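Local coordinates for protein DNA polymerase III beta subunit (Streptococcus pyogenes, PDB 2AVT) that acts as the sliding clamp of DNA replication, a two-subunit ring that probably encircles DNA and keeps the replicative polymerase on its template, at residues T18-S23 with F211-T216; Q51-N56 with P124-V129; I83-S88 with V104-G109; S282-N287 with P306-V311. All coordinates share one frame; numbering follows the deposited sequence.

Interaction 1: residues T18-S23 with F211-T216; sequences TKRAIS and FSAVFT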
loop_
_atom_site.group_PDB
_atom_site.type_symbol
_atom_site.label_atom_id
_atom_site.label_comp_id
_atom_site.label_asym_id
_atom_site.label_seq_id
_atom_site.Cartn_x
_atom_site.Cartn_y
_atom_site.Cartn_z
ATOM N N THR A 18 -6.421 -12.536 -15.069
ATOM C CA THR A 18 -5.479 -13.549 -15.518
ATOM C C THR A 18 -4.121 -13.356 -14.837
ATOM O O THR A 18 -3.444 -14.328 -14.494
ATOM C CB THR A 18 -5.290 -13.467 -17.045
ATOM O OG1 THR A 18 -6.572 -13.522 -17.690
ATOM C CG2 THR A 18 -4.433 -14.626 -17.534
ATOM N N LYS A 19 -3.740 -12.096 -14.650
ATOM C CA LYS A 19 -2.472 -11.741 -14.023
ATOM C C LYS A 19 -2.369 -12.288 -12.588
ATOM O O LYS A 19 -1.278 -12.339 -12.015
ATOM C CB LYS A 19 -2.307 -10.212 -14.027
ATOM C CG LYS A 19 -1.033 -9.693 -13.388
ATOM C CD LYS A 19 0.183 -10.145 -14.163
ATOM C CE LYS A 19 1.466 -9.734 -13.457
ATOM N NZ LYS A 19 1.555 -10.369 -12.112
ATOM N N ARG A 20 -3.500 -12.689 -12.010
ATOM C CA ARG A 20 -3.501 -13.237 -10.655
ATOM C C ARG A 20 -2.690 -14.538 -10.628
ATOM O O ARG A 20 -2.146 -14.917 -9.602
ATOM C CB ARG A 20 -4.930 -13.532 -10.186
ATOM C CG ARG A 20 -5.894 -12.364 -10.264
ATOM C CD ARG A 20 -5.520 -11.269 -9.304
ATOM N NE ARG A 20 -5.397 -11.769 -7.940
ATOM C CZ ARG A 20 -5.391 -10.995 -6.862
ATOM N NH1 ARG A 20 -5.510 -9.678 -6.992
ATOM N NH2 ARG A 20 -5.256 -11.532 -5.657
ATOM N N ALA A 21 -2.626 -15.220 -11.763
ATOM C CA ALA A 21 -1.879 -16.471 -11.861
ATOM C C ALA A 21 -0.452 -16.254 -12.365
ATOM O O ALA A 21 0.242 -17.221 -12.677
ATOM C CB ALA A 21 -2.600 -17.433 -12.797
ATOM N N ILE A 22 -0.015 -14.998 -12.443
ATOM C CA ILE A 22 1.327 -14.693 -12.936
ATOM C C ILE A 22 2.200 -14.054 -11.861
ATOM O O ILE A 22 1.886 -12.980 -11.346
ATOM C CB ILE A 22 1.253 -13.780 -14.191
ATOM C CG1 ILE A 22 0.397 -14.470 -15.263
ATOM C CG2 ILE A 22 2.654 -13.516 -14.747
ATOM C CD1 ILE A 22 0.360 -13.752 -16.611
ATOM N N SER A 23 3.290 -14.744 -11.519
ATOM C CA SER A 23 4.232 -14.295 -10.495
ATOM C C SER A 23 5.100 -13.130 -10.935
ATOM O O SER A 23 5.386 -12.964 -12.114
ATOM C CB SER A 23 5.162 -15.444 -10.075
ATOM O OG SER A 23 4.488 -16.413 -9.299
ATOM N N PHE A 211 -8.637 -18.227 -5.884
ATOM C CA PHE A 211 -9.934 -18.627 -6.429
ATOM C C PHE A 211 -10.950 -17.526 -6.138
ATOM O O PHE A 211 -11.685 -17.089 -7.025
ATOM C CB PHE A 211 -10.431 -19.921 -5.775
ATOM C CG PHE A 211 -11.854 -20.275 -6.135
ATOM C CD1 PHE A 211 -12.916 -19.784 -5.392
ATOM C CD2 PHE A 211 -12.133 -21.074 -7.233
ATOM C CE1 PHE A 211 -14.231 -20.081 -5.740
ATOM C CE2 PHE A 211 -13.447 -21.376 -7.586
ATOM C CZ PHE A 211 -14.494 -20.875 -6.837
ATOM N N SER A 212 -10.982 -17.088 -4.884
ATOM C CA SER A 212 -11.910 -16.053 -4.445
ATOM C C SER A 212 -11.718 -14.739 -5.182
ATOM O O SER A 212 -12.682 -14.020 -5.461
ATOM C CB SER A 212 -11.765 -15.819 -2.938
ATOM O OG SER A 212 -12.205 -16.950 -2.208
ATOM N N ALA A 213 -10.468 -14.427 -5.497
ATOM C CA ALA A 213 -10.161 -13.188 -6.194
ATOM C C ALA A 213 -10.500 -13.262 -7.676
ATOM O O ALA A 213 -10.878 -12.260 -8.278
ATOM C CB ALA A 213 -8.677 -12.835 -6.013
ATOM N N VAL A 214 -10.382 -14.447 -8.259
ATOM C CA VAL A 214 -10.639 -14.621 -9.684
ATOM C C VAL A 214 -12.109 -14.752 -10.088
ATOM O O VAL A 214 -12.527 -14.187 -11.100
ATOM C CB VAL A 214 -9.873 -15.842 -10.224
ATOM C CG1 VAL A 214 -10.135 -16.007 -11.710
ATOM C CG2 VAL A 214 -8.373 -15.666 -9.958
ATOM N N PHE A 215 -12.885 -15.513 -9.320
ATOM C CA PHE A 215 -14.297 -15.683 -9.630
ATOM C C PHE A 215 -15.128 -14.614 -8.922
ATOM O O PHE A 215 -15.285 -14.640 -7.701
ATOM C CB PHE A 215 -14.779 -17.084 -9.234
ATOM C CG PHE A 215 -14.222 -18.183 -10.106
ATOM C CD1 PHE A 215 -14.844 -18.524 -11.297
ATOM C CD2 PHE A 215 -13.057 -18.848 -9.753
ATOM C CE1 PHE A 215 -14.320 -19.502 -12.123
ATOM C CE2 PHE A 215 -12.528 -19.829 -10.575
ATOM C CZ PHE A 215 -13.161 -20.156 -11.761
ATOM N N THR A 216 -15.640 -13.662 -9.700
ATOM C CA THR A 216 -16.452 -12.581 -9.154
ATOM C C THR A 216 -17.830 -13.080 -8.733
ATOM O O THR A 216 -18.329 -14.089 -9.234
ATOM C CB THR A 216 -16.598 -11.425 -10.166
ATOM O OG1 THR A 216 -16.843 -11.958 -11.474
ATOM C CG2 THR A 216 -15.331 -10.588 -10.191
#
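R20, in the short 3-10 turn after helix 8-18, lies against A213 and V214 in the last turn of helix 205-214. The backbones stay well separated, so this long side chain does the bridging. Its CB lies 4.1 Å from V214 CG2, and CG stays at a similar range from the same methyl, so the aliphatic root rests on the valine. The chain then bends at chi2 (-66°) and again at chi3 (-54°). These two bends carry the head past V214 to A213, the residue before it, where NE is 4.0 Å from A213 CB. The nearest approach comes at the tip, NH2 to A213 CB at 3.7 Å. The alanine methyl stands over one face of the guanidinium, 3.5 Å above its plane and offset toward the rim. Alanine suits the spot because one small methyl can lie against a flat group, while buried V214 also packs on I54, I238 and F240. NE forms a salt bridge with E210, one turn back on the same helix. Arginine thus joins the N-terminal and central domains in two ways: no hydrogen bond links the two segments, so apolar contact supports the chain while the charge is held by E210.

Interaction 2: residues Q51-N56 with P124-V129; sequences QISIEN and PRLQEV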
loop_
_atom_site.group_PDB
_atom_site.type_symbol
_atom_site.label_atom_id
_atom_site.label_comp_id
_atom_site.label_asym_id
_atom_site.label_seq_id
_atom_site.Cartn_x
_atom_site.Cartn_y
_atom_site.Cartn_z
ATOM N N GLN A 51 1.926 -23.110 -9.923
ATOM C CA GLN A 51 1.012 -23.618 -8.901
ATOM C C GLN A 51 -0.412 -23.579 -9.467
ATOM O O GLN A 51 -1.148 -24.572 -9.390
ATOM C CB GLN A 51 1.102 -22.760 -7.636
ATOM C CG GLN A 51 0.567 -23.419 -6.364
ATOM C CD GLN A 51 1.487 -24.511 -5.835
ATOM O OE1 GLN A 51 2.656 -24.264 -5.542
ATOM N NE2 GLN A 51 0.964 -25.719 -5.708
ATOM N N ILE A 52 -0.796 -22.429 -10.028
ATOM C CA ILE A 52 -2.115 -22.275 -10.638
ATOM C C ILE A 52 -1.985 -21.794 -12.076
ATOM O O ILE A 52 -0.933 -21.286 -12.490
ATOM C CB ILE A 52 -3.013 -21.251 -9.882
ATOM C CG1 ILE A 52 -2.373 -19.866 -9.905
ATOM C CG2 ILE A 52 -3.236 -21.696 -8.441
ATOM C CD1 ILE A 52 -3.172 -18.811 -9.157
ATOM N N SER A 53 -3.060 -21.980 -12.833
ATOM C CA SER A 53 -3.145 -21.546 -14.215
ATOM C C SER A 53 -4.554 -21.006 -14.402
ATOM O O SER A 53 -5.533 -21.622 -13.947
ATOM C CB SER A 53 -2.932 -22.703 -15.191
ATOM O OG SER A 53 -1.612 -23.213 -15.113
ATOM N N ILE A 54 -4.656 -19.858 -15.055
ATOM C CA ILE A 54 -5.948 -19.242 -15.326
ATOM C C ILE A 54 -6.132 -19.035 -16.821
ATOM O O ILE A 54 -5.286 -18.420 -17.472
ATOM C CB ILE A 54 -6.079 -17.872 -14.638
ATOM C CG1 ILE A 54 -6.073 -18.051 -13.120
ATOM C CG2 ILE A 54 -7.379 -17.185 -15.065
ATOM C CD1 ILE A 54 -6.096 -16.746 -12.372
ATOM N N GLU A 55 -7.218 -19.584 -17.363
ATOM C CA GLU A 55 -7.566 -19.419 -18.773
ATOM C C GLU A 55 -8.865 -18.626 -18.752
ATOM O O GLU A 55 -9.920 -19.136 -18.363
ATOM C CB GLU A 55 -7.762 -20.766 -19.472
ATOM C CG GLU A 55 -6.457 -21.411 -19.921
ATOM C CD GLU A 55 -6.655 -22.724 -20.659
ATOM O OE1 GLU A 55 -7.547 -22.848 -21.498
ATOM O OE2 GLU A 55 -5.805 -23.706 -20.364
ATOM N N ASN A 56 -8.772 -17.366 -19.152
ATOM C CA ASN A 56 -9.916 -16.467 -19.132
ATOM C C ASN A 56 -10.248 -16.013 -20.545
ATOM O O ASN A 56 -9.428 -15.405 -21.243
ATOM C CB ASN A 56 -9.595 -15.283 -18.210
ATOM C CG ASN A 56 -10.773 -14.334 -18.026
ATOM O OD1 ASN A 56 -11.925 -14.681 -18.294
ATOM N ND2 ASN A 56 -10.485 -13.135 -17.543
ATOM N N PRO A 124 4.436 -23.593 -21.823
ATOM C CA PRO A 124 4.104 -24.976 -21.452
ATOM C C PRO A 124 2.629 -25.275 -21.678
ATOM O O PRO A 124 1.774 -24.410 -21.491
ATOM C CB PRO A 124 4.479 -25.034 -19.977
ATOM C CG PRO A 124 4.191 -23.623 -19.514
ATOM C CD PRO A 124 4.785 -22.797 -20.634
ATOM N N ARG A 125 2.330 -26.506 -22.079
ATOM C CA ARG A 125 0.951 -26.897 -22.326
ATOM C C ARG A 125 0.225 -27.166 -21.024
ATOM O O ARG A 125 0.842 -27.492 -20.014
ATOM C CB ARG A 125 0.913 -28.130 -23.220
ATOM C CG ARG A 125 1.425 -27.845 -24.615
ATOM C CD ARG A 125 1.592 -29.113 -25.408
ATOM N NE ARG A 125 1.907 -28.835 -26.804
ATOM C CZ ARG A 125 2.198 -29.775 -27.695
ATOM N NH1 ARG A 125 2.215 -31.048 -27.322
ATOM N NH2 ARG A 125 2.461 -29.448 -28.955
ATOM N N LEU A 126 -1.093 -27.021 -21.046
ATOM C CA LEU A 126 -1.886 -27.246 -19.848
ATOM C C LEU A 126 -2.093 -28.740 -19.623
ATOM O O LEU A 126 -2.320 -29.494 -20.568
ATOM C CB LEU A 126 -3.246 -26.558 -19.989
ATOM C CG LEU A 126 -3.997 -26.086 -18.736
ATOM C CD1 LEU A 126 -4.078 -27.205 -17.712
ATOM C CD2 LEU A 126 -3.285 -24.881 -18.145
ATOM N N GLN A 127 -1.985 -29.165 -18.369
ATOM C CA GLN A 127 -2.219 -30.556 -18.015
ATOM C C GLN A 127 -3.740 -30.614 -18.004
ATOM O O GLN A 127 -4.378 -30.172 -17.060
ATOM C CB GLN A 127 -1.663 -30.850 -16.616
ATOM C CG GLN A 127 -1.568 -32.327 -16.263
ATOM C CD GLN A 127 -0.670 -33.093 -17.217
ATOM O OE1 GLN A 127 0.059 -32.498 -18.015
ATOM N NE2 GLN A 127 -0.712 -34.420 -17.131
ATOM N N GLU A 128 -4.320 -31.135 -19.075
ATOM C CA GLU A 128 -5.767 -31.208 -19.203
ATOM C C GLU A 128 -6.453 -32.064 -18.143
ATOM O O GLU A 128 -5.877 -33.013 -17.621
ATOM C CB GLU A 128 -6.116 -31.713 -20.599
ATOM C CG GLU A 128 -5.440 -30.901 -21.694
ATOM C CD GLU A 128 -5.612 -31.504 -23.071
ATOM O OE1 GLU A 128 -6.349 -32.509 -23.195
ATOM O OE2 GLU A 128 -5.014 -30.968 -24.030
ATOM N N VAL A 129 -7.693 -31.704 -17.826
ATOM C CA VAL A 129 -8.484 -32.434 -16.845
ATOM C C VAL A 129 -9.832 -32.779 -17.467
ATOM O O VAL A 129 -10.508 -31.912 -18.021
ATOM C CB VAL A 129 -8.723 -31.594 -15.575
ATOM C CG1 VAL A 129 -9.636 -32.347 -14.616
ATOM C CG2 VAL A 129 -7.397 -31.280 -14.901
#
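The E55 carboxylate, the flat group that meets L126, does so through OE2: this oxygen is 3.4 Å from L126 CG and 3.6 Å from L126 CD2. Both carbons stand close to the plane of the carboxylate, so the leucine does not lie over either face. The setting is the antiparallel sheet of the clamp fold, in which strand 52-59 of the N-terminal domain pairs with strand 238-243 of the central domain. Residues 124-129 belong to the irregular linker that carries the chain between these two domains, and L126 is the residue by which it leans on strand 52-59. E55 and L126 approach from opposite directions. The glutamate chain, extended beyond CG (chi2 -178°), brings its head out to the leucine. Leucine suits the linker because its branched end can touch several strands at once; it also packs on Y241 and Q230. E55 and S53, two residues apart on one strand, both point toward the linker, while I52 and I54 pack against helix 205-214 and A21. No hydrogen bond joins the segments; the contact is van der Waals. Serine, small and partly exposed, completes it, with S53 CB 3.7 Å and S53 OG 3.8 Å from L126 CD2.

Interaction 3: residues I83-S88 with V104-G109; sequences INIISS and VVLTSG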
loop_
_atom_site.group_PDB
_atom_site.type_symbol
_atom_site.label_atom_id
_atom_site.label_comp_id
_atom_site.label_asym_id
_atom_site.label_seq_id
_atom_site.Cartn_x
_atom_site.Cartn_y
_atom_site.Cartn_z
ATOM N N ILE A 83 0.138 -5.198 -19.747
ATOM C CA ILE A 83 -0.999 -4.629 -19.045
ATOM C C ILE A 83 -0.810 -3.150 -18.733
ATOM O O ILE A 83 -1.760 -2.377 -18.853
ATOM C CB ILE A 83 -1.288 -5.404 -17.747
ATOM C CG1 ILE A 83 -1.702 -6.835 -18.094
ATOM C CG2 ILE A 83 -2.346 -4.697 -16.943
ATOM C CD1 ILE A 83 -1.917 -7.732 -16.862
ATOM N N ASN A 84 0.393 -2.747 -18.318
ATOM C CA ASN A 84 0.637 -1.321 -18.055
ATOM C C ASN A 84 0.473 -0.524 -19.363
ATOM O O ASN A 84 -0.045 0.590 -19.365
ATOM C CB ASN A 84 2.052 -1.075 -17.503
ATOM C CG ASN A 84 2.243 -1.644 -16.114
ATOM O OD1 ASN A 84 1.318 -1.658 -15.303
ATOM N ND2 ASN A 84 3.449 -2.102 -15.827
ATOM N N ILE A 85 0.924 -1.091 -20.472
ATOM C CA ILE A 85 0.780 -0.407 -21.756
ATOM C C ILE A 85 -0.704 -0.228 -22.117
ATOM O O ILE A 85 -1.151 0.891 -22.404
ATOM C CB ILE A 85 1.506 -1.169 -22.867
ATOM C CG1 ILE A 85 3.006 -0.895 -22.757
ATOM C CG2 ILE A 85 1.000 -0.728 -24.239
ATOM C CD1 ILE A 85 3.843 -1.942 -23.390
ATOM N N ILE A 86 -1.463 -1.319 -22.061
ATOM C CA ILE A 86 -2.888 -1.293 -22.371
ATOM C C ILE A 86 -3.604 -0.293 -21.479
ATOM O O ILE A 86 -4.428 0.493 -21.945
ATOM C CB ILE A 86 -3.531 -2.696 -22.178
ATOM C CG1 ILE A 86 -3.009 -3.647 -23.255
ATOM C CG2 ILE A 86 -5.060 -2.600 -22.208
ATOM C CD1 ILE A 86 -3.376 -3.237 -24.691
ATOM N N SER A 87 -3.275 -0.311 -20.192
ATOM C CA SER A 87 -3.910 0.600 -19.244
ATOM C C SER A 87 -3.541 2.056 -19.496
ATOM O O SER A 87 -4.220 2.955 -19.013
ATOM C CB SER A 87 -3.525 0.235 -17.803
ATOM O OG SER A 87 -3.827 -1.124 -17.513
ATOM N N SER A 88 -2.465 2.289 -20.238
ATOM C CA SER A 88 -2.025 3.651 -20.507
ATOM C C SER A 88 -2.554 4.222 -21.819
ATOM O O SER A 88 -2.389 5.417 -22.070
ATOM C CB SER A 88 -0.499 3.722 -20.555
ATOM O OG SER A 88 -0.039 3.336 -21.839
ATOM N N VAL A 104 3.267 -7.030 -32.071
ATOM C CA VAL A 104 1.883 -6.593 -32.157
ATOM C C VAL A 104 1.847 -5.080 -32.135
ATOM O O VAL A 104 2.531 -4.436 -31.336
ATOM C CB VAL A 104 0.996 -7.118 -30.996
ATOM C CG1 VAL A 104 0.777 -8.620 -31.151
ATOM C CG2 VAL A 104 1.634 -6.807 -29.663
ATOM N N VAL A 105 1.047 -4.519 -33.030
ATOM C CA VAL A 105 0.885 -3.082 -33.118
ATOM C C VAL A 105 -0.425 -2.772 -32.418
ATOM O O VAL A 105 -1.487 -3.264 -32.821
ATOM C CB VAL A 105 0.787 -2.625 -34.580
ATOM C CG1 VAL A 105 0.595 -1.114 -34.646
ATOM C CG2 VAL A 105 2.028 -3.068 -35.343
ATOM N N LEU A 106 -0.337 -1.964 -31.366
ATOM C CA LEU A 106 -1.494 -1.567 -30.589
ATOM C C LEU A 106 -1.824 -0.127 -30.991
ATOM O O LEU A 106 -0.975 0.765 -30.864
ATOM C CB LEU A 106 -1.161 -1.620 -29.098
ATOM C CG LEU A 106 -0.567 -2.926 -28.544
ATOM C CD1 LEU A 106 -0.164 -2.727 -27.087
ATOM C CD2 LEU A 106 -1.603 -4.058 -28.653
ATOM N N THR A 107 -3.044 0.096 -31.475
ATOM C CA THR A 107 -3.463 1.429 -31.889
ATOM C C THR A 107 -4.685 1.872 -31.104
ATOM O O THR A 107 -5.703 1.167 -31.045
ATOM C CB THR A 107 -3.799 1.472 -33.390
ATOM O OG1 THR A 107 -2.643 1.095 -34.143
ATOM C CG2 THR A 107 -4.221 2.882 -33.809
ATOM N N SER A 108 -4.569 3.032 -30.475
ATOM C CA SER A 108 -5.650 3.597 -29.686
ATOM C C SER A 108 -5.584 5.103 -29.867
ATOM O O SER A 108 -4.693 5.760 -29.333
ATOM C CB SER A 108 -5.480 3.247 -28.207
ATOM O OG SER A 108 -6.538 3.784 -27.433
ATOM N N GLY A 109 -6.533 5.644 -30.619
ATOM C CA GLY A 109 -6.539 7.074 -30.860
ATOM C C GLY A 109 -5.356 7.405 -31.742
ATOM O O GLY A 109 -5.088 6.708 -32.718
#
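One methyl of L106, CD1, receives two isoleucines of helix 79-88, I85 and I86. I85 CG2 is 3.7 Å from L106 CD1, and I86 CD1 is 4.0 Å from the same carbon. The two isoleucines use different branches: I85 offers the methyl on its beta carbon, whereas I86 reaches with the end of its longer arm. That arm bends at chi2 (-63°), bringing CD1 nearer the strand than the direction of its CB would suggest. Each isoleucine crosses the leucine at about a right angle. In L106, CD1 lies anti to CA (chi2 174°), which carries this methyl out from the strand toward the helix. Branched aliphatic residues suit this buried, wholly apolar meeting, where there is no polar group to satisfy across the gap.

Behind this first shell, serines bind back to helix carbonyls. S87 OG donates to I83 O over 2.8 Å, reaching it from the face opposite that used by S87 N. S88 OG donates to I85 O at 2.7 Å, in the carbonyl plane and on a lone pair, and S88 N shares that acceptor. The second subunit adds a further layer: its R277 bonds to S88 O, its L280 packs on N84 and S88, and its I281 packs on I85.

Within the N-terminal domain, helix 79-88 lies against one face of an antiparallel sheet. L106 also touches V96 of strand 93-99 and L115 of strand 111-116, while I86 packs on I94 and on F11 and I12 of the adjacent helix 8-18.

Interaction 4: residues S282-N287 with P306-V311; sequences SNATQN and PEVGKV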
loop_
_atom_site.group_PDB
_atom_site.type_symbol
_atom_site.label_atom_id
_atom_site.label_comp_id
_atom_site.label_asym_id
_atom_site.label_seq_id
_atom_site.Cartn_x
_atom_site.Cartn_y
_atom_site.Cartn_z
ATOM N N SER A 282 1.868 -9.013 24.150
ATOM C CA SER A 282 2.403 -10.366 24.133
ATOM C C SER A 282 3.363 -10.543 22.963
ATOM O O SER A 282 4.266 -11.385 23.005
ATOM C CB SER A 282 1.264 -11.387 24.010
ATOM O OG SER A 282 0.710 -11.390 22.704
ATOM N N ASN A 283 3.163 -9.749 21.917
ATOM C CA ASN A 283 4.005 -9.836 20.732
ATOM C C ASN A 283 5.427 -9.365 21.035
ATOM O O ASN A 283 6.377 -9.744 20.343
ATOM C CB ASN A 283 3.398 -9.004 19.594
ATOM C CG ASN A 283 4.029 -9.309 18.252
ATOM O OD1 ASN A 283 4.117 -10.467 17.844
ATOM N ND2 ASN A 283 4.466 -8.269 17.556
ATOM N N ALA A 284 5.566 -8.547 22.075
ATOM C CA ALA A 284 6.873 -8.037 22.472
ATOM C C ALA A 284 7.771 -9.210 22.826
ATOM O O ALA A 284 8.933 -9.264 22.421
ATOM C CB ALA A 284 6.734 -7.101 23.667
ATOM N N THR A 285 7.217 -10.152 23.580
ATOM C CA THR A 285 7.953 -11.338 24.005
ATOM C C THR A 285 7.657 -12.529 23.102
ATOM O O THR A 285 6.508 -12.949 22.969
ATOM C CB THR A 285 7.592 -11.725 25.449
ATOM O OG1 THR A 285 8.054 -10.707 26.346
ATOM C CG2 THR A 285 8.222 -13.062 25.817
ATOM N N GLN A 286 8.699 -13.071 22.482
ATOM C CA GLN A 286 8.543 -14.220 21.601
ATOM C C GLN A 286 7.731 -15.278 22.337
ATOM O O GLN A 286 7.890 -15.459 23.546
ATOM C CB GLN A 286 9.919 -14.774 21.227
ATOM C CG GLN A 286 10.868 -13.710 20.699
ATOM C CD GLN A 286 12.254 -14.247 20.426
ATOM O OE1 GLN A 286 12.887 -14.839 21.302
ATOM N NE2 GLN A 286 12.742 -14.037 19.206
ATOM N N ASN A 287 6.856 -15.968 21.612
ATOM C CA ASN A 287 6.011 -16.995 22.211
ATOM C C ASN A 287 5.108 -16.382 23.277
ATOM O O ASN A 287 4.571 -17.089 24.129
ATOM C CB ASN A 287 6.876 -18.094 22.841
ATOM C CG ASN A 287 7.526 -18.993 21.808
ATOM O OD1 ASN A 287 8.124 -18.520 20.840
ATOM N ND2 ASN A 287 7.417 -20.303 22.012
ATOM N N PRO A 306 7.667 -8.282 30.750
ATOM C CA PRO A 306 8.697 -7.728 31.630
ATOM C C PRO A 306 9.341 -6.420 31.154
ATOM O O PRO A 306 9.783 -5.614 31.972
ATOM C CB PRO A 306 9.696 -8.876 31.734
ATOM C CG PRO A 306 8.789 -10.071 31.741
ATOM C CD PRO A 306 7.825 -9.743 30.618
ATOM N N GLU A 307 9.388 -6.200 29.844
ATOM C CA GLU A 307 9.990 -4.977 29.315
ATOM C C GLU A 307 9.014 -3.842 29.013
ATOM O O GLU A 307 9.027 -2.807 29.684
ATOM C CB GLU A 307 10.795 -5.274 28.043
ATOM C CG GLU A 307 11.272 -4.012 27.311
ATOM C CD GLU A 307 12.140 -4.306 26.092
ATOM O OE1 GLU A 307 11.674 -5.025 25.180
ATOM O OE2 GLU A 307 13.290 -3.812 26.043
ATOM N N VAL A 308 8.174 -4.044 28.001
ATOM C CA VAL A 308 7.221 -3.028 27.562
ATOM C C VAL A 308 6.042 -2.712 28.483
ATOM O O VAL A 308 5.729 -1.541 28.698
ATOM C CB VAL A 308 6.669 -3.365 26.149
ATOM C CG1 VAL A 308 7.799 -3.339 25.129
ATOM C CG2 VAL A 308 6.004 -4.731 26.154
ATOM N N GLY A 309 5.378 -3.729 29.022
ATOM C CA GLY A 309 4.250 -3.445 29.894
ATOM C C GLY A 309 3.354 -4.602 30.298
ATOM O O GLY A 309 3.744 -5.767 30.225
ATOM N N LYS A 310 2.138 -4.269 30.726
ATOM C CA LYS A 310 1.167 -5.262 31.178
ATOM C C LYS A 310 -0.239 -4.988 30.662
ATOM O O LYS A 310 -0.565 -3.862 30.281
ATOM C CB LYS A 310 1.125 -5.293 32.710
ATOM C CG LYS A 310 2.370 -5.860 33.373
ATOM C CD LYS A 310 2.370 -5.554 34.864
ATOM C CE LYS A 310 1.030 -5.898 35.500
ATOM N NZ LYS A 310 1.018 -5.568 36.955
ATOM N N VAL A 311 -1.073 -6.029 30.676
ATOM C CA VAL A 311 -2.459 -5.922 30.231
ATOM C C VAL A 311 -3.418 -6.601 31.206
ATOM O O VAL A 311 -3.289 -7.792 31.494
ATOM C CB VAL A 311 -2.677 -6.580 28.852
ATOM C CG1 VAL A 311 -4.120 -6.394 28.421
ATOM C CG2 VAL A 311 -1.748 -5.977 27.828
#
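V308 meets A284 through CG2, which its chi1 of -63° places between the backbone N and the carbonyl carbon, with CG1 anti to that carbonyl. CG2 comes within 3.5 Å of A284 CB, while V308 CG1 is 4.2 Å from the same carbon, so the alanine methyl meets the valine mainly on one branch. Both residues direct CB toward the opposing segment. Alanine suits the position by offering a single small methyl to a branched partner where the backbones come nearest, with CA atoms of A284 and V308 7.1 Å apart. A second, looser touch follows at the neighbouring residue: with chi1 -66°, T285 places OG1 4.4 Å from P306 CD. This is grazing contact and not a hydrogen bond, and most of the participants are exposed. Proline, with its rigid ring, fits the turn that starts here, immediately after strand 298-305.

Next to V308, G309 has backbone angles (phi 169°) at which a beta carbon would collide with the carbonyl oxygen of V308, which explains the glycine at the entry into the strand. The turn holding A284 has one weak backbone bond, T285 N to S282 O at 3.2 Å.

The contact joins the loop leaving helix 268-282 to the short connection between strands 298-305 and 309-314, in the C-terminal domain. S282 packs on V303 and T285 on S305, both of strand 298-305, the partner of strand 309-314. On its other side, strand 309-314 forms an antiparallel ladder through G309, K310 and V311 with the second subunit, and F81 of that subunit packs on V308.

Interactions 1 and 2 lie at the junction of the N-terminal and central domains, their centres 13 Å apart. I54, on the strand of interaction 2 but facing away from 124-129, touches both segments of interaction 1: its CD1 is 3.5 Å from V214 CG2, and its CG1 is equally close to A21 CB. Interaction 3, its centre 22 Å from that of interaction 1, touches it where K19 CB meets I83 CD1 at 3.8 Å. Interaction 4 stands apart in the C-terminal domain, its centre 53 Å from that of interaction 3. Yet both meet the second subunit: its R277, L280 and I281 approach 83-88, its F81 and I113 approach 306-311, consistent with head-to-tail closure of the clamp.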